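PDB 4MR0: plasmin and fibronectin-binding protein A from Streptococcus pneumoniae, which acts as a fibronectin-dependent adhesin and invasin of the bacterial surface, binding human fibronectin, plasmin, plasminogen and serum albumin. Local coordinates for residues Leu427-Val432 and Lys460-Thr465; Asp137-Ala142 and Ser168-Glu173. All blocks are in the same frame, centred on the assembly; numbering follows the deposited sequence.

Contact 1. Residues Leu427-Val432 and Lys460-Thr465; sequences LNKQVV and KVSDIT
Lys429 lies along the backbone of Lys460-Thr465 and reaches back to the start of that segment. Its CB sits over Ser462 O; CG comes nearest to Ser462 OG, 3.5 Å away, and CD still skirts the same hydroxyl. CE passes on to the carbonyl of Lys460. The chain is extended until a final bend (chi4 60°) brings NZ onto Lys460 O, an N-O distance of 3.1 Å, with the donor tilted 17° from the carbonyl plane. NZ has four polar partners for three N-H groups, Lys460 O, Leu427 O, a water shared with Lys460 N, and Asp426 OD1 in a salt bridge, so they cannot all be full, separate hydrogen bonds.

The two backbones run parallel in exact register, as neighbouring coils of a right-handed parallel beta-helix do, the second entering a PbH1 repeat. At the corner, Gln430 and Asp463 both take left-handed backbone angles, and Gln430 N bonds to Ser462 O at 3.0 Å. Beyond it Val431 N meets Asp463 O at 2.9 Å, and Val431 O receives Thr465 N at 2.8 Å. Side chains of matching positions lie side by side and point the same way: Val431 CB lies 3.9 Å from Ile464 CD1 on the buried face, where Ile464 also touches Val450 and Leu492, while Val432 CG2 lies beside Thr465 CB on the other.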
# COMPACT_ATOMS: atom_id res chain seq x y z
N LEU A 427 -17.18 1.89 5.85
CA LEU A 427 -16.45 1.69 4.60
C LEU A 427 -15.81 2.99 4.12
O LEU A 427 -16.14 4.07 4.60
CB LEU A 427 -17.39 1.13 3.53
CG LEU A 427 -18.10 -0.18 3.94
CD1 LEU A 427 -19.14 -0.54 2.89
CD2 LEU A 427 -17.08 -1.30 4.11
N ASN A 428 -14.89 2.88 3.16
CA ASN A 428 -14.17 4.02 2.61
C ASN A 428 -15.01 5.27 2.34
O ASN A 428 -16.04 5.21 1.69
CB ASN A 428 -13.46 3.64 1.30
CG ASN A 428 -12.40 2.58 1.49
OD1 ASN A 428 -11.64 2.60 2.46
ND2 ASN A 428 -12.31 1.65 0.54
N LYS A 429 -14.53 6.42 2.83
CA LYS A 429 -15.21 7.70 2.60
C LYS A 429 -14.16 8.79 2.42
O LYS A 429 -13.05 8.69 2.97
CB LYS A 429 -16.11 8.07 3.78
CG LYS A 429 -17.30 7.14 3.98
CD LYS A 429 -18.08 7.52 5.23
CE LYS A 429 -19.09 6.43 5.58
NZ LYS A 429 -18.38 5.15 5.83
N GLN A 430 -14.50 9.81 1.65
CA GLN A 430 -13.58 10.92 1.41
C GLN A 430 -12.29 10.43 0.78
O GLN A 430 -11.21 10.56 1.35
CB GLN A 430 -13.28 11.64 2.73
CG GLN A 430 -14.51 12.27 3.38
CD GLN A 430 -14.25 12.74 4.80
OE1 GLN A 430 -14.75 12.16 5.76
NE2 GLN A 430 -13.46 13.80 4.93
N VAL A 431 -12.41 9.84 -0.41
CA VAL A 431 -11.25 9.35 -1.12
C VAL A 431 -11.08 10.20 -2.37
O VAL A 431 -12.01 10.36 -3.17
CB VAL A 431 -11.41 7.87 -1.55
CG1 VAL A 431 -10.19 7.44 -2.36
CG2 VAL A 431 -11.56 6.98 -0.32
N VAL A 432 -9.88 10.74 -2.54
CA VAL A 432 -9.57 11.55 -3.71
C VAL A 432 -8.45 10.88 -4.48
O VAL A 432 -7.39 10.59 -3.94
CB VAL A 432 -9.14 12.99 -3.30
CG1 VAL A 432 -8.74 13.80 -4.54
CG2 VAL A 432 -10.28 13.68 -2.58
N LYS A 460 -21.57 2.10 3.96
CA LYS A 460 -21.65 2.98 2.80
C LYS A 460 -20.31 3.56 2.37
O LYS A 460 -19.45 3.87 3.21
CB LYS A 460 -22.62 4.13 3.10
CG LYS A 460 -24.05 3.70 3.34
CD LYS A 460 -24.93 4.90 3.65
CE LYS A 460 -26.36 4.47 3.99
NZ LYS A 460 -27.23 5.63 4.32
N VAL A 461 -20.15 3.70 1.06
CA VAL A 461 -18.95 4.27 0.44
C VAL A 461 -19.43 5.61 -0.11
O VAL A 461 -20.39 5.65 -0.89
CB VAL A 461 -18.44 3.38 -0.72
CG1 VAL A 461 -17.32 4.09 -1.48
CG2 VAL A 461 -17.94 2.05 -0.17
N SER A 462 -18.79 6.70 0.28
CA SER A 462 -19.22 8.02 -0.19
C SER A 462 -18.09 9.04 -0.26
O SER A 462 -17.00 8.81 0.26
CB SER A 462 -20.32 8.54 0.72
OG SER A 462 -19.88 8.55 2.07
N ASP A 463 -18.38 10.17 -0.89
CA ASP A 463 -17.42 11.26 -1.05
C ASP A 463 -16.19 10.72 -1.77
O ASP A 463 -15.09 10.68 -1.22
CB ASP A 463 -17.05 11.83 0.32
CG ASP A 463 -18.24 12.47 1.01
OD1 ASP A 463 -18.73 13.51 0.52
OD2 ASP A 463 -18.70 11.93 2.04
N ILE A 464 -16.41 10.30 -3.01
CA ILE A 464 -15.36 9.74 -3.85
C ILE A 464 -15.11 10.71 -5.00
O ILE A 464 -16.05 11.12 -5.68
CB ILE A 464 -15.82 8.39 -4.47
CG1 ILE A 464 -16.24 7.42 -3.36
CG2 ILE A 464 -14.70 7.82 -5.32
CD1 ILE A 464 -15.16 7.14 -2.32
N THR A 465 -13.85 11.07 -5.21
CA THR A 465 -13.48 12.00 -6.28
C THR A 465 -12.37 11.43 -7.15
O THR A 465 -11.30 11.07 -6.65
CB THR A 465 -13.00 13.36 -5.71
OG1 THR A 465 -14.07 13.98 -4.99
CG2 THR A 465 -12.54 14.29 -6.83
O HOH W 1 -20.56 3.27 6.49

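Contact 2. Residues Asp137-Ala142 and Ser168-Glu173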
# COMPACT_ATOMS: atom_id res chain seq x y z
N ASP A 137 22.67 -1.32 21.78
CA ASP A 137 23.36 -0.53 22.80
C ASP A 137 23.53 0.91 22.32
O ASP A 137 23.44 1.85 23.11
CB ASP A 137 24.73 -1.13 23.13
CG ASP A 137 24.63 -2.53 23.71
OD1 ASP A 137 23.63 -2.82 24.40
OD2 ASP A 137 25.56 -3.34 23.50
N ALA A 138 23.77 1.09 21.03
CA ALA A 138 23.94 2.42 20.47
C ALA A 138 22.62 3.17 20.61
O ALA A 138 22.59 4.31 21.07
CB ALA A 138 24.33 2.33 19.00
N ILE A 139 21.53 2.51 20.21
CA ILE A 139 20.21 3.11 20.29
C ILE A 139 19.85 3.44 21.73
O ILE A 139 19.37 4.54 22.02
CB ILE A 139 19.14 2.16 19.69
CG1 ILE A 139 19.35 2.03 18.18
CG2 ILE A 139 17.75 2.69 19.99
CD1 ILE A 139 18.46 1.00 17.53
N ASP A 140 20.09 2.50 22.63
CA ASP A 140 19.78 2.71 24.05
C ASP A 140 20.50 3.92 24.63
O ASP A 140 19.92 4.68 25.39
CB ASP A 140 20.12 1.45 24.86
CG ASP A 140 19.18 0.30 24.58
OD1 ASP A 140 18.18 0.52 23.86
OD2 ASP A 140 19.43 -0.82 25.08
N ALA A 141 21.77 4.09 24.26
CA ALA A 141 22.54 5.22 24.75
C ALA A 141 21.99 6.52 24.17
O ALA A 141 21.88 7.53 24.86
CB ALA A 141 24.01 5.06 24.38
N ALA A 142 21.63 6.48 22.89
CA ALA A 142 21.10 7.65 22.21
C ALA A 142 19.78 8.08 22.85
O ALA A 142 19.51 9.27 23.01
CB ALA A 142 20.89 7.35 20.73
N SER A 168 12.21 6.16 21.63
CA SER A 168 11.83 7.55 21.46
C SER A 168 13.04 8.47 21.41
O SER A 168 14.04 8.26 22.12
CB SER A 168 10.92 8.00 22.60
OG SER A 168 9.63 7.43 22.48
N HIS A 169 12.94 9.50 20.57
CA HIS A 169 13.98 10.50 20.41
C HIS A 169 15.32 9.98 19.90
O HIS A 169 16.38 10.48 20.28
CB HIS A 169 14.16 11.27 21.72
CG HIS A 169 12.89 11.87 22.24
ND1 HIS A 169 12.19 12.84 21.55
CD2 HIS A 169 12.16 11.59 23.34
CE1 HIS A 169 11.09 13.14 22.21
NE2 HIS A 169 11.04 12.39 23.30
N THR A 170 15.28 8.95 19.05
CA THR A 170 16.51 8.42 18.47
C THR A 170 16.45 8.66 16.97
O THR A 170 15.37 8.60 16.37
CB THR A 170 16.68 6.90 18.75
OG1 THR A 170 15.59 6.18 18.18
CG2 THR A 170 16.75 6.64 20.25
N HIS A 171 17.59 8.96 16.37
CA HIS A 171 17.65 9.24 14.94
C HIS A 171 18.81 8.52 14.29
O HIS A 171 19.97 8.87 14.50
CB HIS A 171 17.76 10.76 14.74
CG HIS A 171 16.78 11.54 15.56
ND1 HIS A 171 17.09 12.01 16.82
CD2 HIS A 171 15.48 11.82 15.35
CE1 HIS A 171 16.01 12.56 17.35
NE2 HIS A 171 15.02 12.46 16.48
N LEU A 172 18.49 7.50 13.50
CA LEU A 172 19.50 6.70 12.82
C LEU A 172 19.77 7.20 11.41
O LEU A 172 18.85 7.50 10.65
CB LEU A 172 19.06 5.23 12.78
CG LEU A 172 19.19 4.40 14.06
CD1 LEU A 172 18.49 5.11 15.21
CD2 LEU A 172 18.61 3.01 13.85
N GLU A 173 21.05 7.29 11.09
CA GLU A 173 21.50 7.72 9.77
C GLU A 173 22.49 6.66 9.29
O GLU A 173 23.45 6.35 9.99
CB GLU A 173 22.21 9.07 9.86
CG GLU A 173 22.56 9.68 8.51
CD GLU A 173 23.53 10.85 8.62
OE1 GLU A 173 23.62 11.45 9.71
OE2 GLU A 173 24.18 11.18 7.60
O HOH W 2 17.48 10.99 22.61
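Ile139 meets Thr170 and Leu172 at about right angles, one branch for each. Its CG2 faces the methyl of Thr170 (CG2 to CG2 4.1 Å), while the longer branch, extended at chi2 173°, carries CD1 to Leu172 CD2 at 4.2 Å. Thr170 turns its methyl to the helix: CG2 also lies 3.8 Å from the carbonyl oxygen of Ile139 and 4.2 Å from Ala142 CB, which points toward the strand. With OG1 set between the backbone N and carbonyl carbon (chi1 60°), the hydroxyl is turned from these methyls and bonds to Lys167 O. No direct hydrogen bond crosses from 137-142 to 168-173; a water donates to Ala142 O at 2.7 Å and to His169 O at 2.6 Å, joining the two carbonyls beside the methyl contacts. Helix 132-143 lies at the N-terminal end of the beta-helix and probably caps its hydrophobic interior, as an N-terminal helix does in other pectate lyase-like folds. The axes of helix 137-142 and strand 170-173 approach to 8.6 Å at 138°. Ala138 and Ala142 also rest on Val151 of strand 150-153, and strand 170-174 lies between that strand and strand 211-217, with Leu172 touching Phe153 and Tyr216.

Contact 2 comes first along the chain and is complete before contact 1 begins; their centres are 40 Å apart, with nearest atoms about 30 Å from each other, so the two never touch. Both belong to the same beta-helix, whose parallel strands pass from coil to coil between 170-174 and strands 431-440 and 462-473. Contact 2 joins helix 132-143 to an early coil at the N-terminal end, whereas contact 1 lies on adjacent strands of successive coils well along the solenoid. In this elongated part of the adhesin, contact 2 probably caps the solenoid, while contact 1 is one step of the coil stacking that lengthens it.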